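Local coordinates for protein endoglucanase (PDB 1DYS) that hydrolyses internal beta-1,4-glucosidic linkages of cellulose as a glycoside hydrolase family 6 endoglucanase, helping to recycle plant biomass, at residues F50-N55 with V84-P89; E137-G142 with Y178-N183. All coordinates share one frame; numbering follows the deposited sequence.

Contact 1: residues F50-N55 with V84-P89; sequences FYWISN and VLYNLP
The indole of Trp52 lies with one face on Val84, whose CG2 stands 3.6 Å from the centroid of the five-membered ring, 5° off the ring normal: a CH-pi contact. Val84 CG1 lies near CE3 and CZ3, and the edge through these two carbons is turned toward the face of Tyr86 in an offset edge-to-face pair, planes at 84° and centroids 5.6 Å apart; Trp52 NE1 donates to Val309 O. Ser54 OG sits at the edge of the tyrosine ring. Tyr86 CG runs anti to the backbone N (chi1 179°), which stands the ring beside the indole, its OH bonded to Asp92. Phe50 CB touches Val84 CG2.

Beneath the rings the strands pair in parallel: Val84 N donates to Tyr51 O at 2.8 Å, and Ile53 N to Val84 O at 3.0 Å. Water 1 donates to both Ser54 O and Asn87 OD1.

With an alanine in place of Trp52, Val84 CG2 and the Tyr86 face would probably lose their ring partner, and Val309 O its donor. Trp52 and Ser54 probably bind substrate, so the chemistry implies a sugar-binding indole held by carbon contacts on a face and an edge and by the bond at NE1.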
loop_
_atom_site.group_PDB
_atom_site.type_symbol
_atom_site.label_atom_id
_atom_site.label_comp_id
_atom_site.label_asym_id
_atom_site.label_seq_id
_atom_site.Cartn_x
_atom_site.Cartn_y
_atom_site.Cartn_z
ATOM N N PHE A 50 -5.901 1.354 -18.907
ATOM C CA PHE A 50 -4.630 1.997 -18.593
ATOM C C PHE A 50 -3.784 1.194 -17.608
ATOM O O PHE A 50 -4.258 0.351 -16.840
ATOM C CB PHE A 50 -4.974 3.319 -17.857
ATOM C CG PHE A 50 -5.319 4.441 -18.780
ATOM C CD1 PHE A 50 -6.290 4.307 -19.749
ATOM C CD2 PHE A 50 -4.639 5.647 -18.685
ATOM C CE1 PHE A 50 -6.582 5.346 -20.597
ATOM C CE2 PHE A 50 -4.904 6.700 -19.554
ATOM C CZ PHE A 50 -5.904 6.560 -20.525
ATOM N N TYR A 51 -2.481 1.485 -17.681
ATOM C CA TYR A 51 -1.480 0.962 -16.729
ATOM C C TYR A 51 -1.238 2.005 -15.644
ATOM O O TYR A 51 -0.918 3.173 -15.962
ATOM C CB TYR A 51 -0.167 0.776 -17.509
ATOM C CG TYR A 51 -0.115 -0.377 -18.498
ATOM C CD1 TYR A 51 -0.746 -0.214 -19.731
ATOM C CD2 TYR A 51 0.561 -1.552 -18.265
ATOM C CE1 TYR A 51 -0.734 -1.196 -20.696
ATOM C CE2 TYR A 51 0.591 -2.556 -19.230
ATOM C CZ TYR A 51 -0.067 -2.372 -20.431
ATOM O OH TYR A 51 -0.033 -3.386 -21.364
ATOM N N TRP A 52 -1.357 1.628 -14.374
ATOM C CA TRP A 52 -1.149 2.527 -13.275
ATOM C C TRP A 52 0.294 2.522 -12.768
ATOM O O TRP A 52 0.804 1.507 -12.314
ATOM C CB TRP A 52 -2.069 2.177 -12.106
ATOM C CG TRP A 52 -3.513 2.519 -12.389
ATOM C CD1 TRP A 52 -4.333 1.969 -13.335
ATOM C CD2 TRP A 52 -4.289 3.541 -11.726
ATOM N NE1 TRP A 52 -5.586 2.514 -13.270
ATOM C CE2 TRP A 52 -5.568 3.492 -12.290
ATOM C CE3 TRP A 52 -4.006 4.452 -10.701
ATOM C CZ2 TRP A 52 -6.595 4.347 -11.848
ATOM C CZ3 TRP A 52 -5.021 5.299 -10.274
ATOM C CH2 TRP A 52 -6.311 5.227 -10.846
ATOM N N ILE A 53 0.871 3.728 -12.884
ATOM C CA ILE A 53 2.293 3.867 -12.475
ATOM C C ILE A 53 2.293 4.548 -11.115
ATOM O O ILE A 53 2.573 5.767 -10.993
ATOM C CB ILE A 53 3.095 4.649 -13.515
ATOM C CG1 ILE A 53 2.941 4.157 -14.954
ATOM C CG2 ILE A 53 4.596 4.501 -13.128
ATOM C CD1 ILE A 53 2.981 2.679 -15.220
ATOM N N SER A 54 1.803 3.804 -10.135
ATOM C CA SER A 54 1.424 4.344 -8.825
ATOM C C SER A 54 2.562 4.545 -7.850
ATOM O O SER A 54 2.315 4.925 -6.707
ATOM C CB SER A 54 0.317 3.475 -8.216
ATOM O OG SER A 54 -0.776 3.330 -9.147
ATOM N N ASN A 55 3.777 4.231 -8.236
ATOM C CA ASN A 55 4.955 4.442 -7.395
ATOM C C ASN A 55 6.206 4.199 -8.238
ATOM O O ASN A 55 6.139 3.837 -9.421
ATOM C CB ASN A 55 4.950 3.586 -6.139
ATOM C CG ASN A 55 4.762 2.137 -6.505
ATOM O OD1 ASN A 55 5.551 1.523 -7.216
ATOM N ND2 ASN A 55 3.620 1.604 -6.055
ATOM N N VAL A 84 -1.241 5.973 -16.152
ATOM C CA VAL A 84 -1.757 6.858 -15.087
ATOM C C VAL A 84 -0.518 7.327 -14.296
ATOM O O VAL A 84 0.217 6.479 -13.830
ATOM C CB VAL A 84 -2.709 6.133 -14.123
ATOM C CG1 VAL A 84 -3.342 7.185 -13.203
ATOM C CG2 VAL A 84 -3.833 5.429 -14.897
ATOM N N LEU A 85 -0.265 8.626 -14.318
ATOM C CA LEU A 85 0.895 9.191 -13.596
ATOM C C LEU A 85 0.297 9.581 -12.254
ATOM O O LEU A 85 -0.522 10.516 -12.172
ATOM C CB LEU A 85 1.407 10.383 -14.418
ATOM C CG LEU A 85 2.721 10.990 -13.928
ATOM C CD1 LEU A 85 3.478 11.559 -15.118
ATOM C CD2 LEU A 85 2.453 12.047 -12.873
ATOM N N TYR A 86 0.671 8.816 -11.223
ATOM C CA TYR A 86 0.005 8.959 -9.928
ATOM C C TYR A 86 0.955 8.733 -8.760
ATOM O O TYR A 86 0.961 7.638 -8.212
ATOM C CB TYR A 86 -1.169 7.959 -9.882
ATOM C CG TYR A 86 -2.029 7.868 -8.671
ATOM C CD1 TYR A 86 -2.627 8.977 -8.080
ATOM C CD2 TYR A 86 -2.288 6.634 -8.052
ATOM C CE1 TYR A 86 -3.472 8.896 -6.975
ATOM C CE2 TYR A 86 -3.095 6.525 -6.946
ATOM C CZ TYR A 86 -3.686 7.654 -6.402
ATOM O OH TYR A 86 -4.496 7.514 -5.291
ATOM N N ASN A 87 1.745 9.754 -8.448
ATOM C CA ASN A 87 2.637 9.610 -7.262
ATOM C C ASN A 87 2.873 10.941 -6.593
ATOM O O ASN A 87 3.957 11.202 -6.004
ATOM C CB ASN A 87 3.924 8.930 -7.714
ATOM C CG ASN A 87 4.667 8.298 -6.531
ATOM O OD1 ASN A 87 4.102 8.067 -5.463
ATOM N ND2 ASN A 87 5.941 8.021 -6.739
ATOM N N LEU A 88 1.866 11.815 -6.590
ATOM C CA LEU A 88 2.041 13.139 -5.979
ATOM C C LEU A 88 2.441 13.077 -4.528
ATOM O O LEU A 88 2.016 12.243 -3.712
ATOM C CB LEU A 88 0.644 13.829 -6.035
ATOM C CG LEU A 88 0.605 15.355 -5.943
ATOM C CD1 LEU A 88 1.304 15.977 -7.146
ATOM C CD2 LEU A 88 -0.849 15.820 -5.854
ATOM N N PRO A 89 3.326 13.978 -4.131
ATOM C CA PRO A 89 3.667 14.062 -2.714
ATOM C C PRO A 89 2.416 14.470 -1.954
ATOM O O PRO A 89 1.586 15.302 -2.391
ATOM C CB PRO A 89 4.765 15.138 -2.579
ATOM C CG PRO A 89 5.193 15.293 -3.995
ATOM C CD PRO A 89 4.038 14.960 -4.932
HETATM O O HOH W 1 3.362 5.801 -4.055
#

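Contact 2: residues E137-G142 with Y178-N183; sequences EPDAIG and YLDVAN
Asp139 and Asp180 meet through backbone and carboxylate: Asp139 N donates to Asp180 OD2 at 2.9 Å, nearly straight at 173°. Ala182 N reaches the same oxygen at 2.8 Å, closing an Asx turn. The two donors come from opposite faces of the carboxylate plane, and Asp180 OD1 bonds to Ser217, so the group is held at both oxygens. Asp180 CG anti to its own N (chi1 -172°) carries the carboxylate across to the turn 137-140, where its CB and CG pack on Pro138 CA. Asp139 OD1 rests 3.5 Å from Ala182 CA and 3.9 Å from Asp180 OD2, an approach of like charges.

Water 2 accepts from Ile141 N and lies 2.8 Å from both Glu137 O and Asp180 O. Water 4 accepts from Gly142 N, and water 3 spans Asp139 OD1 and Asn183 ND2.

The apolar part is tight: Ile141 CD1 presses on Leu179 CG at 3.5 Å, the two side chains crossing at about a right angle.

A type II turn from Glu137 to Ala140 places Asp139 at the N-cap of helix 140-146, though its side chain makes no capping bond. The arrangement belongs to the active site at the C-terminal ends of parallel strands in the family 6 barrel: Asp139, a probable proton donor with Asp92 close by, is positioned through its backbone by Asp180, beside the likely substrate ligand Asn183.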
loop_
_atom_site.group_PDB
_atom_site.type_symbol
_atom_site.label_atom_id
_atom_site.label_comp_id
_atom_site.label_asym_id
_atom_site.label_seq_id
_atom_site.Cartn_x
_atom_site.Cartn_y
_atom_site.Cartn_z
ATOM N N GLU A 137 -2.400 12.583 -12.356
ATOM C CA GLU A 137 -2.724 12.626 -10.952
ATOM C C GLU A 137 -4.185 12.686 -10.560
ATOM O O GLU A 137 -4.808 13.693 -10.161
ATOM C CB GLU A 137 -1.990 13.847 -10.329
ATOM C CG GLU A 137 -0.466 13.747 -10.381
ATOM C CD GLU A 137 0.123 12.642 -9.481
ATOM O OE1 GLU A 137 -0.611 12.107 -8.632
ATOM O OE2 GLU A 137 1.328 12.418 -9.601
ATOM N N PRO A 138 -4.843 11.550 -10.649
ATOM C CA PRO A 138 -6.232 11.349 -10.273
ATOM C C PRO A 138 -6.528 11.987 -8.916
ATOM O O PRO A 138 -5.829 11.917 -7.919
ATOM C CB PRO A 138 -6.434 9.833 -10.216
ATOM C CG PRO A 138 -5.416 9.385 -11.256
ATOM C CD PRO A 138 -4.200 10.287 -11.099
ATOM N N ASP A 139 -7.635 12.719 -8.869
ATOM C CA ASP A 139 -8.240 13.435 -7.783
ATOM C C ASP A 139 -7.407 14.589 -7.237
ATOM O O ASP A 139 -7.839 15.137 -6.232
ATOM C CB ASP A 139 -8.672 12.518 -6.610
ATOM C CG ASP A 139 -9.784 11.602 -7.067
ATOM O OD1 ASP A 139 -10.522 12.034 -8.006
ATOM O OD2 ASP A 139 -9.973 10.499 -6.503
ATOM N N ALA A 140 -6.226 14.904 -7.784
ATOM C CA ALA A 140 -5.417 15.972 -7.165
ATOM C C ALA A 140 -6.193 17.288 -7.220
ATOM O O ALA A 140 -6.237 17.972 -6.225
ATOM C CB ALA A 140 -4.063 16.117 -7.852
ATOM N N ILE A 141 -6.700 17.634 -8.396
ATOM C CA ILE A 141 -7.470 18.913 -8.460
ATOM C C ILE A 141 -8.679 18.927 -7.579
ATOM O O ILE A 141 -9.008 19.946 -6.939
ATOM C CB ILE A 141 -7.761 19.178 -9.935
ATOM C CG1 ILE A 141 -6.432 19.542 -10.609
ATOM C CG2 ILE A 141 -8.763 20.325 -10.120
ATOM C CD1 ILE A 141 -6.579 19.701 -12.104
ATOM N N GLY A 142 -9.378 17.803 -7.408
ATOM C CA GLY A 142 -10.510 17.715 -6.487
ATOM C C GLY A 142 -10.052 18.110 -5.083
ATOM O O GLY A 142 -10.665 18.948 -4.433
ATOM N N TYR A 178 -3.867 14.355 -20.223
ATOM C CA TYR A 178 -5.216 14.570 -19.739
ATOM C C TYR A 178 -5.125 14.779 -18.241
ATOM O O TYR A 178 -4.777 13.866 -17.475
ATOM C CB TYR A 178 -6.096 13.362 -20.101
ATOM C CG TYR A 178 -6.371 13.201 -21.598
ATOM C CD1 TYR A 178 -7.462 13.873 -22.158
ATOM C CD2 TYR A 178 -5.572 12.428 -22.400
ATOM C CE1 TYR A 178 -7.754 13.724 -23.510
ATOM C CE2 TYR A 178 -5.824 12.293 -23.755
ATOM C CZ TYR A 178 -6.909 12.947 -24.289
ATOM O OH TYR A 178 -7.127 12.760 -25.631
ATOM N N LEU A 179 -5.380 15.980 -17.758
ATOM C CA LEU A 179 -5.310 16.347 -16.344
ATOM C C LEU A 179 -6.590 15.953 -15.637
ATOM O O LEU A 179 -7.706 16.305 -16.046
ATOM C CB LEU A 179 -4.987 17.854 -16.259
ATOM C CG LEU A 179 -4.903 18.494 -14.892
ATOM C CD1 LEU A 179 -3.790 17.848 -14.063
ATOM C CD2 LEU A 179 -4.642 20.003 -15.044
ATOM N N ASP A 180 -6.433 15.160 -14.560
ATOM C CA ASP A 180 -7.636 14.591 -13.938
ATOM C C ASP A 180 -8.476 15.627 -13.248
ATOM O O ASP A 180 -7.919 16.506 -12.599
ATOM C CB ASP A 180 -7.209 13.460 -12.953
ATOM C CG ASP A 180 -8.527 12.826 -12.529
ATOM O OD1 ASP A 180 -9.058 12.090 -13.329
ATOM O OD2 ASP A 180 -9.020 13.118 -11.437
ATOM N N VAL A 181 -9.801 15.608 -13.472
ATOM C CA VAL A 181 -10.709 16.497 -12.776
ATOM C C VAL A 181 -11.802 15.702 -12.056
ATOM O O VAL A 181 -12.956 16.116 -11.900
ATOM C CB VAL A 181 -11.297 17.602 -13.683
ATOM C CG1 VAL A 181 -10.187 18.438 -14.284
ATOM C CG2 VAL A 181 -12.018 16.963 -14.875
ATOM N N ALA A 182 -11.408 14.644 -11.329
ATOM C CA ALA A 182 -12.282 13.901 -10.417
ATOM C C ALA A 182 -13.517 13.356 -11.104
ATOM O O ALA A 182 -13.403 12.609 -12.063
ATOM C CB ALA A 182 -12.618 14.819 -9.237
ATOM N N ASN A 183 -14.730 13.679 -10.627
ATOM C CA ASN A 183 -15.931 13.160 -11.301
ATOM C C ASN A 183 -17.002 14.227 -11.105
ATOM O O ASN A 183 -16.852 15.124 -10.261
ATOM C CB ASN A 183 -16.356 11.793 -10.799
ATOM C CG ASN A 183 -16.910 11.855 -9.407
ATOM O OD1 ASN A 183 -18.129 11.928 -9.228
ATOM N ND2 ASN A 183 -16.051 11.829 -8.396
HETATM O O HOH W 2 -5.903 16.156 -10.727
HETATM O O HOH W 3 -13.153 11.348 -7.944
HETATM O O HOH W 4 -8.857 15.724 -9.666
#

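In the fold
From the N terminus, strand 51-53 leads through helix 60-74 to strand 79-85, and contact 1 closes that beta-alpha-beta unit. The chain then runs through helix 108-126 and strand 132-136 to segment 137-142, goes on through helices 140-146 and 150-169, and returns on strand 175-180, where contact 2 closes the second loop. The loops follow in series, neither nesting nor crossing. Both contacts reach the same parallel sheet, at the C-terminal ends of its strands, and they meet at Leu85 O and Glu137 N, 2.8 Å apart, at Asn87 N with Glu137 OE2, and where Val84 packs on Pro138. Together they bring Trp52 and Ser54 into what is probably one active-site region with Asp139, close to Asp92.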